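Glucosamine 6-phosphate N-acetyltransferase (Arabidopsis thaliana, PDB 3T90) catalyses the transfer of an acetyl group from acetyl-CoA to D-glucosamine 6-phosphate, a step in the biosynthesis of UDP-N-acetylglucosamine. Local coordinates at residues Met71-Phe76 against Gly81-Ile86; Tyr47-Val52 against Lys113-Tyr118. All blocks are in the same frame, centred on the assembly; numbering follows the deposited sequence.

Overall arrangement
Interaction 1 pairs two strands of the mixed sheet of the GNAT fold; interaction 2 joins the turn entering its strand 51-58 to the end of helix 100-114; their centres lie about 8 Å apart. Along the chain interaction 1 is nested within interaction 2: 47-52 comes first, next 71-76 on strand 63-74 and 81-86 on the neighbouring strand 82-91, and the helix end at 113-118 closes the loop. The two are stitched together by backbone bonds on both flanks, Ile72 N to Asp50 O (2.8 Å) and Tyr118 N to Lys82 O (2.9 Å). Interaction 1 is a buried strand pairing, interaction 2 a surface contact beside it. Both touch the second subunit, consistent with a substrate site built near the dimer interface.

Interaction 1. Residues Met71-Phe76 against Gly81-Ile86; sequences MIEKKF and GKAGHI
Strands 71-74 and 82-86 of the GNAT sheet run antiparallel, their axes 4.6 Å apart, with Met71-His85 and Glu73-Ala83 as hydrogen-bonded pairs and Ile72-Gly84 and Lys74-Lys82 as non-hydrogen-bonded ones. Past the strand end, Lys75 N still reaches Gly81 O at 2.9 Å. On the face of Glu73 and His85, His85 NE2 donates to Glu73 OE2 at 2.7 Å, coming in on the anti side of the carboxylate, while OE2 itself lies close to the plane of the imidazole. Glu73 can stretch this far because its CG stands anti to the backbone N (chi1 -179°) and the chain stays extended. Lys75 NZ approaches Glu73 OE1 from the syn side, well out of the carboxylate plane, at 2.8 Å, so two donors hold the buried acid and limit its rotation. That ammonium also forms salt bridges with Asp88 and Glu87 of the second subunit, carrying the network across the dimer; Lys75 probably also binds the substrate, as in related enzymes. The small methyl of Ala83 suits its place beneath the lysine chain, its CB 3.9 Å from Lys75 CE. On the other face, where Gly84 adds no side chain, Ile72 CG2 lies 3.8 Å from Lys82 CD.

Interaction 2. Residues Tyr47-Val52 against Lys113-Tyr118; sequences YGDDHV and KSMGCY
Met115 lays its thioether end across the CB of Asp49, the two side chains crossing at about a right angle. This surface contact of the GNAT fold joins the turn that follows helix 100-114 to the short 3-10 turn leading into strand 51-58. The methyl carbon CE comes to 3.4 Å from Asp49 CB, and SD lies 3.7 Å from that same carbon. The methionine chain bends at chi2 (-71°) and again at chi3 (-67°), which folds the methyl over the 3-10 turn. A flexible, unbranched side chain suits such a position, since it can cover the carbon part of an aspartate whose carboxylate remains at the surface. CE also comes near Asp50 OD1, at 4.2 Å, while OD2 of that residue forms a salt bridge with Lys74. An alanine in place of Met115 would lack SD and CE, and would probably open a gap beside Asp49 CB, leaving the carbon part of that aspartate uncovered on this side. Glycines serve both turns: Gly116 ends the helix in a Schellman motif with positive phi (81°), and Gly48, the first residue to leave helical geometry after helix 34-45, also has positive phi, which favours glycine. His111 of helix 100-114 bonds through NE2 to the Asp49 carbonyl, a second tie between the same two parts of the fold. At the start of the 3-10 turn, Asp50 N donates to Tyr47 O at 3.0 Å.

Interaction 1. Residues Met71-Phe76 against Gly81-Ile86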
loop_
_atom_site.group_PDB
_atom_site.type_symbol
_atom_site.label_atom_id
_atom_site.label_comp_id
_atom_site.label_asym_id
_atom_site.label_seq_id
_atom_site.Cartn_x
_atom_site.Cartn_y
_atom_site.Cartn_z
ATOM N N MET A 71 0.320 6.724 -0.497
ATOM C CA MET A 71 1.443 6.242 -1.246
ATOM C C MET A 71 0.921 5.666 -2.530
ATOM O O MET A 71 0.008 4.776 -2.481
ATOM C CB MET A 71 2.217 5.210 -0.442
ATOM C CG MET A 71 3.415 4.838 -1.260
ATOM S SD MET A 71 4.525 3.786 -0.289
ATOM C CE MET A 71 3.748 2.458 -0.327
ATOM N N ILE A 72 1.455 6.160 -3.663
ATOM C CA ILE A 72 0.993 5.719 -4.974
ATOM C C ILE A 72 1.867 4.576 -5.428
ATOM O O ILE A 72 3.130 4.630 -5.446
ATOM C CB ILE A 72 0.962 6.910 -5.973
ATOM C CG1 ILE A 72 -0.127 7.879 -5.530
ATOM C CG2 ILE A 72 0.511 6.446 -7.362
ATOM C CD1 ILE A 72 -0.220 9.205 -6.442
ATOM N N GLU A 73 1.175 3.488 -5.778
ATOM C CA GLU A 73 1.805 2.218 -6.231
ATOM C C GLU A 73 1.647 2.116 -7.750
ATOM O O GLU A 73 0.500 2.088 -8.216
ATOM C CB GLU A 73 1.059 1.068 -5.613
ATOM C CG GLU A 73 1.710 -0.310 -6.061
ATOM C CD GLU A 73 0.755 -1.441 -5.862
ATOM O OE1 GLU A 73 0.968 -2.557 -6.385
ATOM O OE2 GLU A 73 -0.311 -1.313 -5.228
ATOM N N LYS A 74 2.747 2.014 -8.465
ATOM C CA LYS A 74 2.666 1.718 -9.909
ATOM C C LYS A 74 2.536 0.240 -10.133
ATOM O O LYS A 74 3.261 -0.551 -9.534
ATOM C CB LYS A 74 3.914 2.212 -10.573
ATOM C CG LYS A 74 4.017 3.775 -10.520
ATOM C CD LYS A 74 5.268 4.271 -11.203
ATOM C CE LYS A 74 5.292 5.788 -11.024
ATOM N NZ LYS A 74 6.031 6.129 -9.738
ATOM N N LYS A 75 1.636 -0.145 -11.049
ATOM C CA LYS A 75 1.357 -1.557 -11.356
ATOM C C LYS A 75 1.523 -1.851 -12.814
ATOM O O LYS A 75 1.715 -0.871 -13.612
ATOM C CB LYS A 75 -0.103 -1.867 -10.975
ATOM C CG LYS A 75 -0.396 -1.712 -9.480
ATOM C CD LYS A 75 -1.830 -2.145 -9.256
ATOM C CE LYS A 75 -2.290 -2.195 -7.798
ATOM N NZ LYS A 75 -1.625 -3.334 -7.048
ATOM N N PHE A 76 1.432 -3.116 -13.223
ATOM C CA PHE A 76 1.319 -3.459 -14.639
ATOM C C PHE A 76 -0.116 -3.628 -15.057
ATOM O O PHE A 76 -0.486 -3.312 -16.184
ATOM C CB PHE A 76 2.101 -4.778 -14.966
ATOM C CG PHE A 76 3.595 -4.626 -14.931
ATOM C CD1 PHE A 76 4.298 -4.221 -16.070
ATOM C CD2 PHE A 76 4.291 -4.888 -13.803
ATOM C CE1 PHE A 76 5.665 -4.057 -16.001
ATOM C CE2 PHE A 76 5.664 -4.720 -13.757
ATOM C CZ PHE A 76 6.344 -4.330 -14.881
ATOM N N GLY A 81 -1.389 0.930 -14.671
ATOM C CA GLY A 81 -2.062 1.907 -13.822
ATOM C C GLY A 81 -1.361 2.182 -12.512
ATOM O O GLY A 81 -0.321 1.632 -12.217
ATOM N N LYS A 82 -2.033 3.035 -11.738
ATOM C CA LYS A 82 -1.528 3.515 -10.439
ATOM C C LYS A 82 -2.621 3.469 -9.443
ATOM O O LYS A 82 -3.774 3.865 -9.735
ATOM C CB LYS A 82 -0.992 4.970 -10.541
ATOM C CG LYS A 82 0.250 5.071 -11.326
ATOM C CD LYS A 82 0.827 6.449 -11.114
ATOM C CE LYS A 82 -0.034 7.526 -11.628
ATOM N NZ LYS A 82 0.926 8.689 -12.092
ATOM N N ALA A 83 -2.337 2.902 -8.262
ATOM C CA ALA A 83 -3.305 2.858 -7.172
ATOM C C ALA A 83 -2.806 3.643 -5.993
ATOM O O ALA A 83 -1.640 3.414 -5.549
ATOM C CB ALA A 83 -3.536 1.376 -6.729
ATOM N N GLY A 84 -3.699 4.373 -5.343
ATOM C CA GLY A 84 -3.334 5.131 -4.119
ATOM C C GLY A 84 -3.654 4.294 -2.901
ATOM O O GLY A 84 -4.739 3.741 -2.800
ATOM N N HIS A 85 -2.707 4.185 -1.978
ATOM C CA HIS A 85 -2.911 3.486 -0.679
ATOM C C HIS A 85 -2.977 4.542 0.423
ATOM O O HIS A 85 -1.925 5.151 0.759
ATOM C CB HIS A 85 -1.700 2.581 -0.415
ATOM C CG HIS A 85 -1.516 1.500 -1.442
ATOM N ND1 HIS A 85 -2.077 0.253 -1.254
ATOM C CD2 HIS A 85 -1.004 1.507 -2.682
ATOM C CE1 HIS A 85 -1.819 -0.507 -2.320
ATOM N NE2 HIS A 85 -1.165 0.222 -3.210
ATOM N N ILE A 86 -4.162 4.855 0.937
ATOM C CA ILE A 86 -4.325 5.875 2.006
ATOM C C ILE A 86 -4.028 5.105 3.314
ATOM O O ILE A 86 -4.476 3.957 3.576
ATOM C CB ILE A 86 -5.708 6.441 2.021
ATOM C CG1 ILE A 86 -5.840 7.454 0.881
ATOM C CG2 ILE A 86 -6.037 7.086 3.348
ATOM C CD1 ILE A 86 -7.233 7.980 0.630
#

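Interaction 2. Residues Tyr47-Val52 against Lys113-Tyr118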
loop_
_atom_site.group_PDB
_atom_site.type_symbol
_atom_site.label_atom_id
_atom_site.label_comp_id
_atom_site.label_asym_id
_atom_site.label_seq_id
_atom_site.Cartn_x
_atom_site.Cartn_y
_atom_site.Cartn_z
ATOM N N TYR A 47 10.080 10.977 -2.745
ATOM C CA TYR A 47 9.124 10.313 -3.659
ATOM C C TYR A 47 8.246 11.291 -4.337
ATOM O O TYR A 47 7.398 10.867 -5.181
ATOM C CB TYR A 47 8.194 9.381 -2.880
ATOM C CG TYR A 47 8.840 8.093 -2.511
ATOM C CD1 TYR A 47 8.480 6.901 -3.146
ATOM C CD2 TYR A 47 9.828 8.059 -1.516
ATOM C CE1 TYR A 47 9.095 5.692 -2.798
ATOM C CE2 TYR A 47 10.448 6.875 -1.153
ATOM C CZ TYR A 47 10.094 5.685 -1.806
ATOM O OH TYR A 47 10.721 4.486 -1.442
ATOM N N GLY A 48 8.328 12.556 -3.959
ATOM C CA GLY A 48 7.564 13.552 -4.668
ATOM C C GLY A 48 6.092 13.303 -4.590
ATOM O O GLY A 48 5.555 12.940 -3.543
ATOM N N ASP A 49 5.441 13.501 -5.724
ATOM C CA ASP A 49 4.017 13.336 -5.753
ATOM C C ASP A 49 3.497 11.888 -5.557
ATOM O O ASP A 49 2.308 11.678 -5.409
ATOM C CB ASP A 49 3.447 13.966 -7.049
ATOM C CG ASP A 49 3.194 15.499 -6.928
ATOM O OD1 ASP A 49 3.179 16.098 -8.022
ATOM O OD2 ASP A 49 2.948 16.112 -5.821
ATOM N N ASP A 50 4.376 10.927 -5.561
ATOM C CA ASP A 50 3.992 9.527 -5.326
ATOM C C ASP A 50 3.835 9.210 -3.820
ATOM O O ASP A 50 3.448 8.110 -3.461
ATOM C CB ASP A 50 5.019 8.599 -5.935
ATOM C CG ASP A 50 4.975 8.626 -7.459
ATOM O OD1 ASP A 50 3.858 8.575 -7.977
ATOM O OD2 ASP A 50 6.073 8.717 -8.064
ATOM N N HIS A 51 4.141 10.178 -2.930
ATOM C CA HIS A 51 3.957 9.871 -1.444
ATOM C C HIS A 51 3.720 11.205 -0.735
ATOM O O HIS A 51 4.790 11.853 -0.449
ATOM C CB HIS A 51 5.184 9.091 -0.881
ATOM C CG HIS A 51 4.927 8.396 0.454
ATOM N ND1 HIS A 51 5.818 7.503 1.046
ATOM C CD2 HIS A 51 3.860 8.448 1.249
ATOM C CE1 HIS A 51 5.282 7.080 2.197
ATOM N NE2 HIS A 51 4.115 7.701 2.366
ATOM N N VAL A 52 2.431 11.515 -0.427
ATOM C CA VAL A 52 1.885 12.808 0.119
ATOM C C VAL A 52 1.353 12.570 1.569
ATOM O O VAL A 52 0.744 11.551 1.847
ATOM C CB VAL A 52 0.605 13.424 -0.657
ATOM C CG1 VAL A 52 -0.179 14.489 0.225
ATOM C CG2 VAL A 52 0.937 13.965 -2.022
ATOM N N LYS A 113 -6.635 11.324 -7.759
ATOM C CA LYS A 113 -7.406 11.462 -9.004
ATOM C C LYS A 113 -6.578 12.315 -9.945
ATOM O O LYS A 113 -6.410 11.974 -11.160
ATOM C CB LYS A 113 -8.736 12.085 -8.711
ATOM C CG LYS A 113 -9.524 12.113 -10.014
ATOM C CD LYS A 113 -10.708 13.023 -9.910
ATOM C CE LYS A 113 -11.760 12.606 -9.007
ATOM N NZ LYS A 113 -12.896 13.519 -9.450
ATOM N N SER A 114 -5.989 13.397 -9.426
ATOM C CA SER A 114 -5.162 14.281 -10.231
ATOM C C SER A 114 -3.885 13.622 -10.791
ATOM O O SER A 114 -3.426 13.970 -11.874
ATOM C CB SER A 114 -4.800 15.540 -9.434
ATOM O OG SER A 114 -3.757 15.308 -8.518
ATOM N N MET A 115 -3.336 12.647 -10.073
ATOM C CA MET A 115 -2.185 11.898 -10.543
ATOM C C MET A 115 -2.523 10.775 -11.511
ATOM O O MET A 115 -1.627 10.023 -11.915
ATOM C CB MET A 115 -1.411 11.297 -9.303
ATOM C CG MET A 115 -0.884 12.390 -8.421
ATOM S SD MET A 115 0.484 13.292 -9.180
ATOM C CE MET A 115 1.709 11.991 -9.204
ATOM N N GLY A 116 -3.803 10.622 -11.801
ATOM C CA GLY A 116 -4.233 9.598 -12.738
ATOM C C GLY A 116 -4.333 8.209 -12.156
ATOM O O GLY A 116 -4.312 7.236 -12.890
ATOM N N CYS A 117 -4.569 8.116 -10.861
ATOM C CA CYS A 117 -4.740 6.761 -10.268
ATOM C C CYS A 117 -6.131 6.217 -10.697
ATOM O O CYS A 117 -7.115 7.021 -10.910
ATOM C CB CYS A 117 -4.812 6.833 -8.735
ATOM S SG CYS A 117 -3.224 7.236 -7.977
ATOM N N TYR A 118 -6.270 4.893 -10.808
ATOM C CA TYR A 118 -7.617 4.350 -11.166
ATOM C C TYR A 118 -8.457 4.035 -9.900
ATOM O O TYR A 118 -9.674 3.858 -10.005
ATOM C CB TYR A 118 -7.458 3.099 -12.057
ATOM C CG TYR A 118 -6.837 1.884 -11.367
ATOM C CD1 TYR A 118 -7.613 0.947 -10.742
ATOM C CD2 TYR A 118 -5.482 1.747 -11.336
ATOM C CE1 TYR A 118 -7.015 -0.179 -10.088
ATOM C CE2 TYR A 118 -4.888 0.685 -10.708
ATOM C CZ TYR A 118 -5.649 -0.296 -10.121
ATOM O OH TYR A 118 -5.029 -1.361 -9.444
#